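Local coordinates for iron-regulated ABC transporter siderophore-binding protein SirA (Staphylococcus aureus subsp. aureus, PDB 3MWF) that binds the iron siderophore staphyloferrin B, probably delivering it to a membrane ABC transporter for iron uptake, at residues K143-Y155 and I284-Q296. Sequence-based numbering, arbitrary orientation. Where two conformers were deposited one is given.
Sequences KVAAFQKDAKAKY and IDDLYEKLNIEKQ
Tyr288 donates its hydroxyl hydrogen to Asp150, OH to OD2 2.6 Å, reaching the buried carboxylate on its anti side and 20° out of its plane. A water molecule donates to the same hydroxyl and to Lys143 O, so the phenol both gives and receives a bond. A second water joins Asp150 O to Glu294 O. At the ends of the interface two lysines of helix 130-155 reach across. Lys143 NZ forms a salt bridge with Asp285 OD1 (2.7 Å) from the syn side, while Lys154 NZ bonds Asn292 O at 2.9 Å from above the carbonyl plane. Asn292, with positive phi, closes helix 277-290 in a Schellman motif. Between these bonds, chi1 of -180° places Phe147 CG anti to the backbone N and brings the ring's CD1 edge against one face of Tyr288, a T-shaped stack with planes 78° apart; Lys295 CG covers the opposite face. This pair bridges the nearly parallel segments 143-155 and 284-290, whose axes approach to 11.3 Å. From the tail, Ile293 CD1 touches Phe147 CZ at 3.7 Å, and Leu287 and Ile284 continue the apolar layer. None of these residues lines the siderophore pocket; the contact joins the long helix to the chain's C-terminal end, and the paired hydroxyl and two covered faces probably fix the phenol's rotation.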
loop_
_atom_site.group_PDB
_atom_site.type_symbol
_atom_site.label_atom_id
_atom_site.label_comp_id
_atom_site.label_asym_id
_atom_site.label_seq_id
_atom_site.Cartn_x
_atom_site.Cartn_y
_atom_site.Cartn_z
ATOM N N LYS A 143 -4.238 -7.580 -15.566
ATOM C CA LYS A 143 -5.156 -8.037 -14.551
ATOM C C LYS A 143 -6.230 -6.985 -14.287
ATOM O O LYS A 143 -7.405 -7.324 -14.084
ATOM C CB LYS A 143 -4.407 -8.393 -13.264
ATOM C CG LYS A 143 -5.211 -9.278 -12.378
ATOM C CD LYS A 143 -4.366 -9.932 -11.279
ATOM C CE LYS A 143 -5.248 -10.653 -10.279
ATOM N NZ LYS A 143 -5.700 -11.966 -10.800
ATOM N N VAL A 144 -5.812 -5.720 -14.293
ATOM C CA VAL A 144 -6.733 -4.590 -14.139
ATOM C C VAL A 144 -7.738 -4.563 -15.303
ATOM O O VAL A 144 -8.947 -4.520 -15.066
ATOM C CB VAL A 144 -5.974 -3.245 -14.046
ATOM C CG1 VAL A 144 -6.933 -2.060 -14.183
ATOM C CG2 VAL A 144 -5.275 -3.170 -12.697
ATOM N N ALA A 145 -7.232 -4.635 -16.529
ATOM C CA ALA A 145 -8.111 -4.649 -17.726
ATOM C C ALA A 145 -9.139 -5.781 -17.670
ATOM O O ALA A 145 -10.331 -5.562 -17.941
ATOM C CB ALA A 145 -7.275 -4.714 -19.028
ATOM N N ALA A 146 -8.692 -6.985 -17.313
ATOM C CA ALA A 146 -9.593 -8.129 -17.151
ATOM C C ALA A 146 -10.617 -7.913 -16.052
ATOM O O ALA A 146 -11.773 -8.294 -16.191
ATOM C CB ALA A 146 -8.792 -9.418 -16.870
ATOM N N PHE A 147 -10.196 -7.298 -14.939
ATOM C CA PHE A 147 -11.145 -7.036 -13.882
ATOM C C PHE A 147 -12.264 -6.085 -14.334
ATOM O O PHE A 147 -13.442 -6.298 -14.010
ATOM C CB PHE A 147 -10.473 -6.453 -12.628
ATOM C CG PHE A 147 -11.465 -6.186 -11.514
ATOM C CD1 PHE A 147 -11.791 -7.187 -10.598
ATOM C CD2 PHE A 147 -12.127 -4.945 -11.425
ATOM C CE1 PHE A 147 -12.722 -6.968 -9.597
ATOM C CE2 PHE A 147 -13.078 -4.723 -10.419
ATOM C CZ PHE A 147 -13.375 -5.722 -9.509
ATOM N N GLN A 148 -11.879 -5.032 -15.037
ATOM C CA GLN A 148 -12.852 -4.050 -15.551
ATOM C C GLN A 148 -13.876 -4.732 -16.471
ATOM O O GLN A 148 -15.080 -4.498 -16.333
ATOM C CB GLN A 148 -12.134 -2.927 -16.279
ATOM C CG GLN A 148 -11.379 -2.020 -15.286
ATOM C CD GLN A 148 -10.961 -0.715 -15.877
ATOM O OE1 GLN A 148 -9.912 -0.166 -15.526
ATOM N NE2 GLN A 148 -11.780 -0.188 -16.777
ATOM N N LYS A 149 -13.391 -5.615 -17.339
ATOM C CA LYS A 149 -14.287 -6.400 -18.213
ATOM C C LYS A 149 -15.270 -7.271 -17.427
ATOM O O LYS A 149 -16.471 -7.248 -17.695
ATOM C CB LYS A 149 -13.487 -7.251 -19.214
ATOM C CG LYS A 149 -12.671 -6.461 -20.223
ATOM C CD LYS A 149 -12.154 -7.398 -21.349
ATOM C CE LYS A 149 -10.798 -6.974 -21.928
ATOM N NZ LYS A 149 -10.629 -5.503 -22.048
ATOM N N ASP A 150 -14.772 -8.017 -16.444
ATOM C CA ASP A 150 -15.591 -8.899 -15.632
ATOM C C ASP A 150 -16.566 -8.128 -14.736
ATOM O O ASP A 150 -17.690 -8.582 -14.484
ATOM C CB ASP A 150 -14.699 -9.816 -14.781
ATOM C CG ASP A 150 -13.795 -10.718 -15.626
ATOM O OD1 ASP A 150 -14.158 -11.010 -16.793
ATOM O OD2 ASP A 150 -12.725 -11.144 -15.134
ATOM N N ALA A 151 -16.133 -6.953 -14.257
ATOM C CA ALA A 151 -16.999 -6.115 -13.433
ATOM C C ALA A 151 -18.172 -5.531 -14.242
ATOM O O ALA A 151 -19.328 -5.569 -13.793
ATOM C CB ALA A 151 -16.179 -4.999 -12.769
ATOM N N LYS A 152 -17.855 -5.014 -15.427
ATOM C CA LYS A 152 -18.861 -4.510 -16.380
ATOM C C LYS A 152 -19.864 -5.619 -16.744
ATOM O O LYS A 152 -21.081 -5.404 -16.738
ATOM C CB LYS A 152 -18.156 -3.941 -17.623
ATOM C CG LYS A 152 -19.034 -3.207 -18.669
ATOM C CD LYS A 152 -19.883 -2.080 -18.067
ATOM C CE LYS A 152 -20.713 -1.379 -19.142
ATOM N NZ LYS A 152 -21.808 -0.577 -18.535
ATOM N N ALA A 153 -19.354 -6.817 -17.001
ATOM C CA ALA A 153 -20.222 -7.968 -17.310
ATOM C C ALA A 153 -21.189 -8.308 -16.172
ATOM O O ALA A 153 -22.360 -8.609 -16.430
ATOM C CB ALA A 153 -19.385 -9.189 -17.719
ATOM N N LYS A 154 -20.738 -8.216 -14.918
ATOM C CA LYS A 154 -21.625 -8.508 -13.794
ATOM C C LYS A 154 -22.603 -7.371 -13.508
ATOM O O LYS A 154 -23.810 -7.597 -13.331
ATOM C CB LYS A 154 -20.836 -8.821 -12.525
ATOM C CG LYS A 154 -21.717 -9.132 -11.321
ATOM C CD LYS A 154 -20.884 -9.161 -10.078
ATOM C CE LYS A 154 -21.726 -9.154 -8.813
ATOM N NZ LYS A 154 -22.091 -10.501 -8.347
ATOM N N TYR A 155 -22.077 -6.153 -13.442
ATOM C CA TYR A 155 -22.867 -5.035 -12.933
ATOM C C TYR A 155 -23.642 -4.272 -14.004
ATOM O O TYR A 155 -24.601 -3.559 -13.684
ATOM C CB TYR A 155 -21.979 -4.090 -12.122
ATOM C CG TYR A 155 -21.464 -4.723 -10.846
ATOM C CD1 TYR A 155 -22.321 -4.970 -9.777
ATOM C CD2 TYR A 155 -20.102 -5.025 -10.691
ATOM C CE1 TYR A 155 -21.860 -5.538 -8.591
ATOM C CE2 TYR A 155 -19.623 -5.593 -9.506
ATOM C CZ TYR A 155 -20.509 -5.842 -8.463
ATOM O OH TYR A 155 -20.047 -6.393 -7.284
ATOM N N ILE A 284 -6.745 -7.683 -6.036
ATOM C CA ILE A 284 -7.664 -7.896 -7.176
ATOM C C ILE A 284 -8.342 -9.280 -7.071
ATOM O O ILE A 284 -9.564 -9.416 -7.251
ATOM C CB ILE A 284 -6.944 -7.704 -8.538
ATOM C CG1 ILE A 284 -6.439 -6.242 -8.689
ATOM C CG2 ILE A 284 -7.929 -7.994 -9.679
ATOM C CD1 ILE A 284 -5.464 -5.947 -9.867
ATOM N N ASP A 285 -7.561 -10.303 -6.725
ATOM C CA ASP A 285 -8.137 -11.642 -6.476
ATOM C C ASP A 285 -9.181 -11.602 -5.369
ATOM O O ASP A 285 -10.245 -12.223 -5.491
ATOM C CB ASP A 285 -7.042 -12.637 -6.059
ATOM C CG ASP A 285 -6.223 -13.135 -7.211
ATOM O OD1 ASP A 285 -6.587 -12.923 -8.398
ATOM O OD2 ASP A 285 -5.186 -13.771 -6.903
ATOM N N ASP A 286 -8.874 -10.887 -4.281
ATOM C CA ASP A 286 -9.806 -10.713 -3.169
ATOM C C ASP A 286 -11.136 -10.133 -3.632
ATOM O O ASP A 286 -12.196 -10.577 -3.195
ATOM C CB ASP A 286 -9.208 -9.796 -2.102
ATOM C CG ASP A 286 -8.330 -10.534 -1.121
ATOM O OD1 ASP A 286 -8.193 -11.766 -1.256
ATOM O OD2 ASP A 286 -7.776 -9.871 -0.209
ATOM N N LEU A 287 -11.064 -9.133 -4.508
ATOM C CA LEU A 287 -12.250 -8.489 -5.054
ATOM C C LEU A 287 -13.142 -9.446 -5.854
ATOM O O LEU A 287 -14.354 -9.435 -5.675
ATOM C CB LEU A 287 -11.854 -7.298 -5.916
ATOM C CG LEU A 287 -11.334 -6.087 -5.143
ATOM C CD1 LEU A 287 -10.792 -5.102 -6.161
ATOM C CD2 LEU A 287 -12.439 -5.462 -4.275
ATOM N N TYR A 288 -12.549 -10.289 -6.694
ATOM C CA TYR A 288 -13.352 -11.318 -7.386
ATOM C C TYR A 288 -14.140 -12.152 -6.384
ATOM O O TYR A 288 -15.332 -12.417 -6.572
ATOM C CB TYR A 288 -12.465 -12.218 -8.229
ATOM C CG TYR A 288 -12.128 -11.679 -9.592
ATOM C CD1 TYR A 288 -13.048 -11.746 -10.642
ATOM C CD2 TYR A 288 -10.880 -11.139 -9.849
ATOM C CE1 TYR A 288 -12.722 -11.275 -11.900
ATOM C CE2 TYR A 288 -10.533 -10.671 -11.093
ATOM C CZ TYR A 288 -11.467 -10.728 -12.128
ATOM O OH TYR A 288 -11.102 -10.255 -13.359
ATOM N N GLU A 289 -13.486 -12.541 -5.289
ATOM C CA GLU A 289 -14.127 -13.347 -4.251
ATOM C C GLU A 289 -15.174 -12.585 -3.427
ATOM O O GLU A 289 -16.305 -13.055 -3.286
ATOM C CB GLU A 289 -13.052 -13.948 -3.334
ATOM C CG GLU A 289 -13.552 -14.935 -2.332
ATOM C CD GLU A 289 -12.506 -15.199 -1.278
ATOM O OE1 GLU A 289 -11.445 -15.725 -1.660
ATOM O OE2 GLU A 289 -12.732 -14.846 -0.096
ATOM N N LYS A 290 -14.808 -11.418 -2.896
ATOM C CA LYS A 290 -15.688 -10.677 -2.006
ATOM C C LYS A 290 -16.890 -10.113 -2.762
ATOM O O LYS A 290 -17.957 -9.953 -2.169
ATOM C CB LYS A 290 -14.955 -9.541 -1.257
ATOM C CG LYS A 290 -13.805 -9.995 -0.308
ATOM C CD LYS A 290 -14.239 -10.937 0.805
ATOM C CE LYS A 290 -13.036 -11.298 1.733
ATOM N NZ LYS A 290 -12.080 -12.269 1.130
ATOM N N LEU A 291 -16.708 -9.834 -4.050
ATOM C CA LEU A 291 -17.790 -9.272 -4.879
ATOM C C LEU A 291 -18.560 -10.332 -5.678
ATOM O O LEU A 291 -19.519 -10.002 -6.382
ATOM C CB LEU A 291 -17.253 -8.176 -5.808
ATOM C CG LEU A 291 -16.712 -6.943 -5.062
ATOM C CD1 LEU A 291 -16.294 -5.907 -6.051
ATOM C CD2 LEU A 291 -17.804 -6.401 -4.176
ATOM N N ASN A 292 -18.121 -11.586 -5.563
ATOM C CA ASN A 292 -18.709 -12.698 -6.310
ATOM C C ASN A 292 -18.803 -12.359 -7.799
ATOM O O ASN A 292 -19.888 -12.377 -8.383
ATOM C CB ASN A 292 -20.077 -13.059 -5.729
ATOM C CG ASN A 292 -20.630 -14.350 -6.299
ATOM O OD1 ASN A 292 -19.878 -15.268 -6.621
ATOM N ND2 ASN A 292 -21.948 -14.425 -6.422
ATOM N N ILE A 293 -17.654 -12.013 -8.385
ATOM C CA ILE A 293 -17.536 -11.683 -9.795
ATOM C C ILE A 293 -16.924 -12.883 -10.518
ATOM O O ILE A 293 -15.896 -13.407 -10.107
ATOM C CB ILE A 293 -16.632 -10.437 -10.017
ATOM C CG1 ILE A 293 -17.251 -9.192 -9.362
ATOM C CG2 ILE A 293 -16.357 -10.210 -11.505
ATOM C CD1 ILE A 293 -16.302 -7.972 -9.346
ATOM N N GLU A 294 -17.576 -13.324 -11.586
ATOM C CA GLU A 294 -17.062 -14.425 -12.388
ATOM C C GLU A 294 -15.885 -13.974 -13.239
ATOM O O GLU A 294 -15.973 -12.972 -13.970
ATOM C CB GLU A 294 -18.169 -14.982 -13.276
ATOM C CG GLU A 294 -18.092 -16.479 -13.459
ATOM C CD GLU A 294 -19.463 -17.098 -13.520
ATOM O OE1 GLU A 294 -19.772 -17.917 -12.632
ATOM O OE2 GLU A 294 -20.244 -16.740 -14.434
ATOM N N LYS A 295 -14.781 -14.717 -13.135
ATOM C CA LYS A 295 -13.556 -14.410 -13.886
ATOM C C LYS A 295 -13.748 -14.617 -15.379
ATOM O O LYS A 295 -12.826 -14.392 -16.168
ATOM C CB LYS A 295 -12.364 -15.234 -13.387
ATOM C CG LYS A 295 -11.809 -14.794 -12.038
ATOM C CD LYS A 295 -10.348 -15.201 -11.882
ATOM C CE LYS A 295 -9.777 -14.718 -10.560
ATOM N NZ LYS A 295 -10.546 -15.259 -9.390
ATOM N N GLN A 296 -14.953 -15.052 -15.747
ATOM C CA GLN A 296 -15.410 -15.178 -17.139
ATOM C C GLN A 296 -14.438 -14.626 -18.191
ATOM O O GLN A 296 -14.241 -13.412 -18.313
ATOM C CB GLN A 296 -16.801 -14.539 -17.266
ATOM C CG GLN A 296 -17.182 -14.016 -18.646
ATOM C CD GLN A 296 -17.871 -12.663 -18.568
ATOM O OE1 GLN A 296 -19.038 -12.526 -18.940
ATOM N NE2 GLN A 296 -17.152 -11.657 -18.069
HETATM O O HOH W 1 -8.359 -9.850 -13.447
HETATM O O HOH W 2 -18.279 -11.282 -14.484
#